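Local coordinates for protein endoglucanase (Fervidobacterium pennivorans DSM 9078, PDB 6KDD) that probably hydrolyses beta-glucosidic bonds in glucans, as a glycoside hydrolase family 5 enzyme with endoglucanase or beta-glucosidase activity, at residues Asp56-Pro61 against Asn94-Ile99; Glu45-Ile50 against Asp89-Asn94. All coordinates share one frame; numbering follows the deposited sequence.

Contact 1. Residues Asp56-Pro61 against Asn94-Ile99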
loop_
_atom_site.group_PDB
_atom_site.type_symbol
_atom_site.label_atom_id
_atom_site.label_comp_id
_atom_site.label_asym_id
_atom_site.label_seq_id
_atom_site.Cartn_x
_atom_site.Cartn_y
_atom_site.Cartn_z
ATOM N N ASP A 56 3.031 5.588 12.841
ATOM C CA ASP A 56 3.686 6.724 12.203
ATOM C C ASP A 56 2.976 7.193 10.939
ATOM O O ASP A 56 3.114 8.358 10.537
ATOM C CB ASP A 56 5.108 6.351 11.787
ATOM C CG ASP A 56 5.867 5.900 13.019
ATOM O OD1 ASP A 56 5.824 6.662 13.981
ATOM O OD2 ASP A 56 6.442 4.764 13.014
ATOM N N SER A 57 2.285 6.267 10.257
ATOM C CA SER A 57 1.849 6.575 8.899
ATOM C C SER A 57 0.548 5.854 8.539
ATOM O O SER A 57 0.172 4.829 9.133
ATOM C CB SER A 57 2.930 6.210 7.904
ATOM O OG SER A 57 3.160 4.794 7.966
ATOM N N VAL A 58 -0.124 6.400 7.506
ATOM C CA VAL A 58 -1.287 5.738 6.918
ATOM C C VAL A 58 -1.128 5.699 5.409
ATOM O O VAL A 58 -0.600 6.622 4.771
ATOM C CB VAL A 58 -2.593 6.490 7.272
ATOM C CG1 VAL A 58 -3.063 6.231 8.712
ATOM C CG2 VAL A 58 -2.534 7.979 6.923
ATOM N N ARG A 59 -1.628 4.611 4.827
ATOM C CA ARG A 59 -1.611 4.490 3.381
ATOM C C ARG A 59 -3.071 4.456 2.940
ATOM O O ARG A 59 -3.913 3.779 3.550
ATOM C CB ARG A 59 -0.914 3.190 2.939
ATOM C CG ARG A 59 -1.019 2.952 1.430
ATOM C CD ARG A 59 -0.093 1.817 1.001
ATOM N NE ARG A 59 -0.122 1.485 -0.440
ATOM C CZ ARG A 59 -0.773 0.480 -1.030
ATOM N NH1 ARG A 59 -1.599 -0.286 -0.339
ATOM N NH2 ARG A 59 -0.605 0.249 -2.343
ATOM N N ILE A 60 -3.384 5.267 1.935
ATOM C CA ILE A 60 -4.773 5.513 1.560
ATOM C C ILE A 60 -4.963 5.059 0.122
ATOM O O ILE A 60 -4.648 5.791 -0.810
ATOM C CB ILE A 60 -5.172 6.996 1.699
ATOM C CG1 ILE A 60 -4.788 7.599 3.063
ATOM C CG2 ILE A 60 -6.687 7.191 1.407
ATOM C CD1 ILE A 60 -5.622 7.033 4.179
ATOM N N PRO A 61 -5.481 3.844 -0.099
ATOM C CA PRO A 61 -5.854 3.409 -1.442
ATOM C C PRO A 61 -6.991 4.233 -2.021
ATOM O O PRO A 61 -8.012 4.481 -1.350
ATOM C CB PRO A 61 -6.401 1.994 -1.219
ATOM C CG PRO A 61 -5.682 1.546 0.085
ATOM C CD PRO A 61 -5.647 2.810 0.925
ATOM N N ASN A 94 -2.986 15.072 12.221
ATOM C CA ASN A 94 -2.686 14.173 13.315
ATOM C C ASN A 94 -1.207 13.804 13.326
ATOM O O ASN A 94 -0.848 12.857 14.008
ATOM C CB ASN A 94 -3.600 12.943 13.278
ATOM C CG ASN A 94 -4.970 13.285 13.818
ATOM O OD1 ASN A 94 -5.198 13.258 15.030
ATOM N ND2 ASN A 94 -5.902 13.563 12.921
ATOM N N ASN A 95 -0.380 14.526 12.551
ATOM C CA ASN A 95 1.054 14.321 12.429
ATOM C C ASN A 95 1.368 12.900 11.967
ATOM O O ASN A 95 2.368 12.335 12.399
ATOM C CB ASN A 95 1.812 14.624 13.738
ATOM C CG ASN A 95 1.586 16.057 14.199
ATOM O OD1 ASN A 95 1.749 16.995 13.432
ATOM N ND2 ASN A 95 1.152 16.236 15.436
ATOM N N LEU A 96 0.546 12.349 11.064
ATOM C CA LEU A 96 0.852 11.069 10.422
ATOM C C LEU A 96 1.461 11.360 9.057
ATOM O O LEU A 96 1.109 12.344 8.422
ATOM C CB LEU A 96 -0.458 10.269 10.228
ATOM C CG LEU A 96 -1.114 9.717 11.492
ATOM C CD1 LEU A 96 -2.569 9.299 11.168
ATOM C CD2 LEU A 96 -0.342 8.494 12.007
ATOM N N THR A 97 2.445 10.549 8.650
ATOM C CA THR A 97 2.876 10.486 7.273
ATOM C C THR A 97 1.751 9.856 6.448
ATOM O O THR A 97 1.041 8.957 6.919
ATOM C CB THR A 97 4.176 9.679 7.161
ATOM O OG1 THR A 97 5.189 10.325 7.958
ATOM C CG2 THR A 97 4.603 9.464 5.719
ATOM N N VAL A 98 1.548 10.386 5.252
ATOM C CA VAL A 98 0.412 9.961 4.435
ATOM C C VAL A 98 0.911 9.525 3.062
ATOM O O VAL A 98 1.636 10.257 2.394
ATOM C CB VAL A 98 -0.675 11.042 4.268
ATOM C CG1 VAL A 98 -1.855 10.483 3.467
ATOM C CG2 VAL A 98 -1.154 11.594 5.579
ATOM N N ILE A 99 0.462 8.355 2.628
ATOM C CA ILE A 99 0.736 7.882 1.291
ATOM C C ILE A 99 -0.601 7.770 0.567
ATOM O O ILE A 99 -1.517 7.068 1.038
ATOM C CB ILE A 99 1.436 6.513 1.311
ATOM C CG1 ILE A 99 2.789 6.603 2.009
ATOM C CG2 ILE A 99 1.521 6.004 -0.137
ATOM C CD1 ILE A 99 3.253 5.330 2.703
#
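Val58 and Val98 stand side by side on one face of the sheet, pointing the same way, with their CG2 methyls 4.1 Å apart. The other branch of Val58 reaches back toward the start of the neighbouring segment: CG1, anti to the carbonyl carbon (chi1 -77°), meets Leu96 CD1 at 4.0 Å, and the two side chains cross at about a right angle. Further along, the side chains of Ile60 and Val98 cross obliquely, CG1 to CG1 at 4.1 Å. This apolar row faces the outer helices, where Ala91 lies against both valines.

The other face carries Ser57, Arg59, Thr97 and Ile99. Ser57 CB and Thr97 CB meet at 3.8 Å. Their hydroxyls turn elsewhere, Ser57 OG to the carbonyl of Ile20 and Thr97 OG1 to that of Ile19. Arg59 touches Ile99 with its aliphatic part, CG to CG2 at 4.3 Å; CG is anti to the backbone N (chi1 173°) and the extended chain carries the guanidinium on to salt bridges with Glu140 and Glu260.

Four backbone hydrogen bonds hold the pair in register. Thr97 N reaches Asp56 O and Val58 N donates to Thr97 O; Ile99 N then returns to Val58 O at 3.0 Å, and Ile60 N closes the ladder on Ile99 O at 2.7 Å. The strand axes run parallel, 4.8 Å apart and 17° from exact alignment. Strands 57-60 and 97-101, joined through helix 78-93, form a right-handed beta-alpha-beta unit of the (beta/alpha)8 TIM barrel, the fold of glycoside hydrolase family 5.

Contact 2. Residues Glu45-Ile50 against Asp89-Asn94; sequences EYFEII and DRALEN
Phe47 swings its ring anti to its own carbonyl carbon (chi1 -60°), which lays one face of the ring against Ala91. Asn94, with the same choice at its first torsion (chi1 -78°), sends its amide across to the Phe47-Glu48 backbone. Ala91 CB sits 3.8 Å from the ring centroid and 15° off the normal, a CH-pi contact, and Ala91 N lies over a ring face too. Arg90 adds only the root of its side chain: CB comes obliquely to Phe47 CD2 at 3.7 Å before the chain bends away.

The contact packs helix 45-53 against helix 78-93, two neighbours in the outer helical layer of the TIM barrel, and Phe47 also reaches inward to Val58 of the strand beneath.

Asn94 is held by its own helix end. ND2 donates to Arg90 O at 2.7 Å, with that oxygen close to the amide plane, and this fixes the rotation that leaves ND2 3.5 Å from Phe47 CB and OD1 3.3 Å from Glu48 CA. Arg90 NH1 forms a salt bridge with Glu93 OE2 at 3.0 Å; OE2 lies in the guanidinium plane and offers its syn lone pair, while Arg90 NE pairs with Asp44.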
loop_
_atom_site.group_PDB
_atom_site.type_symbol
_atom_site.label_atom_id
_atom_site.label_comp_id
_atom_site.label_asym_id
_atom_site.label_seq_id
_atom_site.Cartn_x
_atom_site.Cartn_y
_atom_site.Cartn_z
ATOM N N GLU A 45 -12.112 10.780 13.044
ATOM C CA GLU A 45 -11.600 10.283 14.312
ATOM C C GLU A 45 -10.622 9.132 14.123
ATOM O O GLU A 45 -9.813 8.888 15.001
ATOM C CB GLU A 45 -12.735 9.792 15.213
ATOM C CG GLU A 45 -13.089 10.789 16.304
ATOM C CD GLU A 45 -14.035 10.267 17.383
ATOM O OE1 GLU A 45 -14.200 9.026 17.479
ATOM O OE2 GLU A 45 -14.608 11.103 18.138
ATOM N N TYR A 46 -10.669 8.432 12.970
ATOM C CA TYR A 46 -9.768 7.308 12.828
ATOM C C TYR A 46 -8.311 7.756 12.900
ATOM O O TYR A 46 -7.464 6.982 13.304
ATOM C CB TYR A 46 -10.002 6.602 11.494
ATOM C CG TYR A 46 -11.356 5.923 11.369
ATOM C CD1 TYR A 46 -12.163 5.691 12.470
ATOM C CD2 TYR A 46 -11.790 5.449 10.139
ATOM C CE1 TYR A 46 -13.394 5.053 12.359
ATOM C CE2 TYR A 46 -13.022 4.810 10.003
ATOM C CZ TYR A 46 -13.825 4.611 11.114
ATOM O OH TYR A 46 -15.013 3.970 10.958
ATOM N N PHE A 47 -7.987 8.931 12.352
ATOM C CA PHE A 47 -6.589 9.338 12.318
ATOM C C PHE A 47 -6.094 9.588 13.747
ATOM O O PHE A 47 -4.958 9.253 14.075
ATOM C CB PHE A 47 -6.358 10.484 11.333
ATOM C CG PHE A 47 -6.730 10.106 9.911
ATOM C CD1 PHE A 47 -6.066 9.072 9.268
ATOM C CD2 PHE A 47 -7.765 10.746 9.248
ATOM C CE1 PHE A 47 -6.445 8.648 7.995
ATOM C CE2 PHE A 47 -8.156 10.321 7.973
ATOM C CZ PHE A 47 -7.486 9.285 7.343
ATOM N N GLU A 48 -6.945 10.148 14.604
ATOM C CA GLU A 48 -6.514 10.369 15.992
ATOM C C GLU A 48 -6.282 9.023 16.689
ATOM O O GLU A 48 -5.311 8.863 17.432
ATOM C CB GLU A 48 -7.633 11.093 16.747
ATOM C CG GLU A 48 -7.121 11.860 17.942
ATOM C CD GLU A 48 -8.226 12.417 18.835
ATOM O OE1 GLU A 48 -9.424 12.370 18.428
ATOM O OE2 GLU A 48 -7.886 12.894 19.945
ATOM N N ILE A 49 -7.238 8.104 16.492
ATOM C CA ILE A 49 -7.192 6.745 17.025
ATOM C C ILE A 49 -5.894 6.039 16.632
ATOM O O ILE A 49 -5.258 5.416 17.477
ATOM C CB ILE A 49 -8.478 5.981 16.645
ATOM C CG1 ILE A 49 -9.690 6.508 17.436
ATOM C CG2 ILE A 49 -8.301 4.488 16.839
ATOM C CD1 ILE A 49 -11.023 6.147 16.882
ATOM N N ILE A 50 -5.499 6.113 15.338
ATOM C CA ILE A 50 -4.350 5.426 14.768
ATOM C C ILE A 50 -3.073 6.058 15.328
ATOM O O ILE A 50 -2.107 5.372 15.666
ATOM C CB ILE A 50 -4.471 5.570 13.212
ATOM C CG1 ILE A 50 -5.559 4.610 12.706
ATOM C CG2 ILE A 50 -3.137 5.416 12.467
ATOM C CD1 ILE A 50 -6.014 4.838 11.246
ATOM N N ASP A 89 -5.842 15.841 4.777
ATOM C CA ASP A 89 -5.685 16.946 5.718
ATOM C C ASP A 89 -5.845 16.462 7.144
ATOM O O ASP A 89 -5.016 16.789 8.006
ATOM C CB ASP A 89 -6.675 18.109 5.482
ATOM C CG ASP A 89 -6.323 18.963 4.272
ATOM O OD1 ASP A 89 -5.312 18.675 3.616
ATOM O OD2 ASP A 89 -7.115 19.828 3.921
ATOM N N ARG A 90 -6.901 15.658 7.404
ATOM C CA ARG A 90 -7.089 15.138 8.751
ATOM C C ARG A 90 -5.914 14.272 9.211
ATOM O O ARG A 90 -5.537 14.324 10.400
ATOM C CB ARG A 90 -8.420 14.378 8.896
ATOM C CG ARG A 90 -9.651 15.254 8.751
ATOM C CD ARG A 90 -9.898 16.068 10.022
ATOM N NE ARG A 90 -11.163 16.794 10.139
ATOM C CZ ARG A 90 -11.297 18.079 10.489
ATOM N NH1 ARG A 90 -10.233 18.830 10.747
ATOM N NH2 ARG A 90 -12.501 18.623 10.543
ATOM N N ALA A 91 -5.371 13.445 8.309
ATOM C CA ALA A 91 -4.235 12.607 8.654
ATOM C C ALA A 91 -2.994 13.457 8.965
ATOM O O ALA A 91 -2.292 13.212 9.943
ATOM C CB ALA A 91 -3.966 11.619 7.535
ATOM N N LEU A 92 -2.694 14.435 8.105
ATOM C CA LEU A 92 -1.556 15.322 8.321
ATOM C C LEU A 92 -1.687 16.143 9.612
ATOM O O LEU A 92 -0.703 16.383 10.299
ATOM C CB LEU A 92 -1.386 16.208 7.080
ATOM C CG LEU A 92 -0.833 15.506 5.839
ATOM C CD1 LEU A 92 -0.848 16.475 4.650
ATOM C CD2 LEU A 92 0.582 14.945 6.065
ATOM N N GLU A 93 -2.906 16.560 9.973
ATOM C CA GLU A 93 -3.158 17.291 11.198
ATOM C C GLU A 93 -2.997 16.392 12.414
ATOM O O GLU A 93 -2.841 16.896 13.509
ATOM C CB GLU A 93 -4.602 17.793 11.298
ATOM C CG GLU A 93 -4.923 18.831 10.252
ATOM C CD GLU A 93 -6.430 19.040 10.061
ATOM O OE1 GLU A 93 -6.783 19.930 9.271
ATOM O OE2 GLU A 93 -7.272 18.315 10.715
ATOM N N ASN A 94 -2.986 15.072 12.221
ATOM C CA ASN A 94 -2.686 14.173 13.315
ATOM C C ASN A 94 -1.207 13.804 13.326
ATOM O O ASN A 94 -0.848 12.857 14.008
ATOM C CB ASN A 94 -3.600 12.943 13.278
ATOM C CG ASN A 94 -4.970 13.285 13.818
ATOM O OD1 ASN A 94 -5.198 13.258 15.030
ATOM N ND2 ASN A 94 -5.902 13.563 12.921
#

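How the contacts relate
From the N terminus the chain runs through helix 45-53, strand 57-60, helix 78-93 and strand 97-101, so the segments alternate and the two contacts cross rather than nest. Contact 2 closes the stretch from helix 45-53 to helix 78-93; contact 1 closes the one from strand 57-60 to strand 97-101, with Asn94 shared between them. Contact 1 ties adjacent staves of the barrel wall, and contact 2 joins the helices outside it. Among the places where the layers meet, Val98 CG2 packs on Leu92 CD2 at 3.8 Å. At the end of helix 78-93, a Schellman motif with Asn95 at positive phi turns the chain, through Leu96, into strand 97-101.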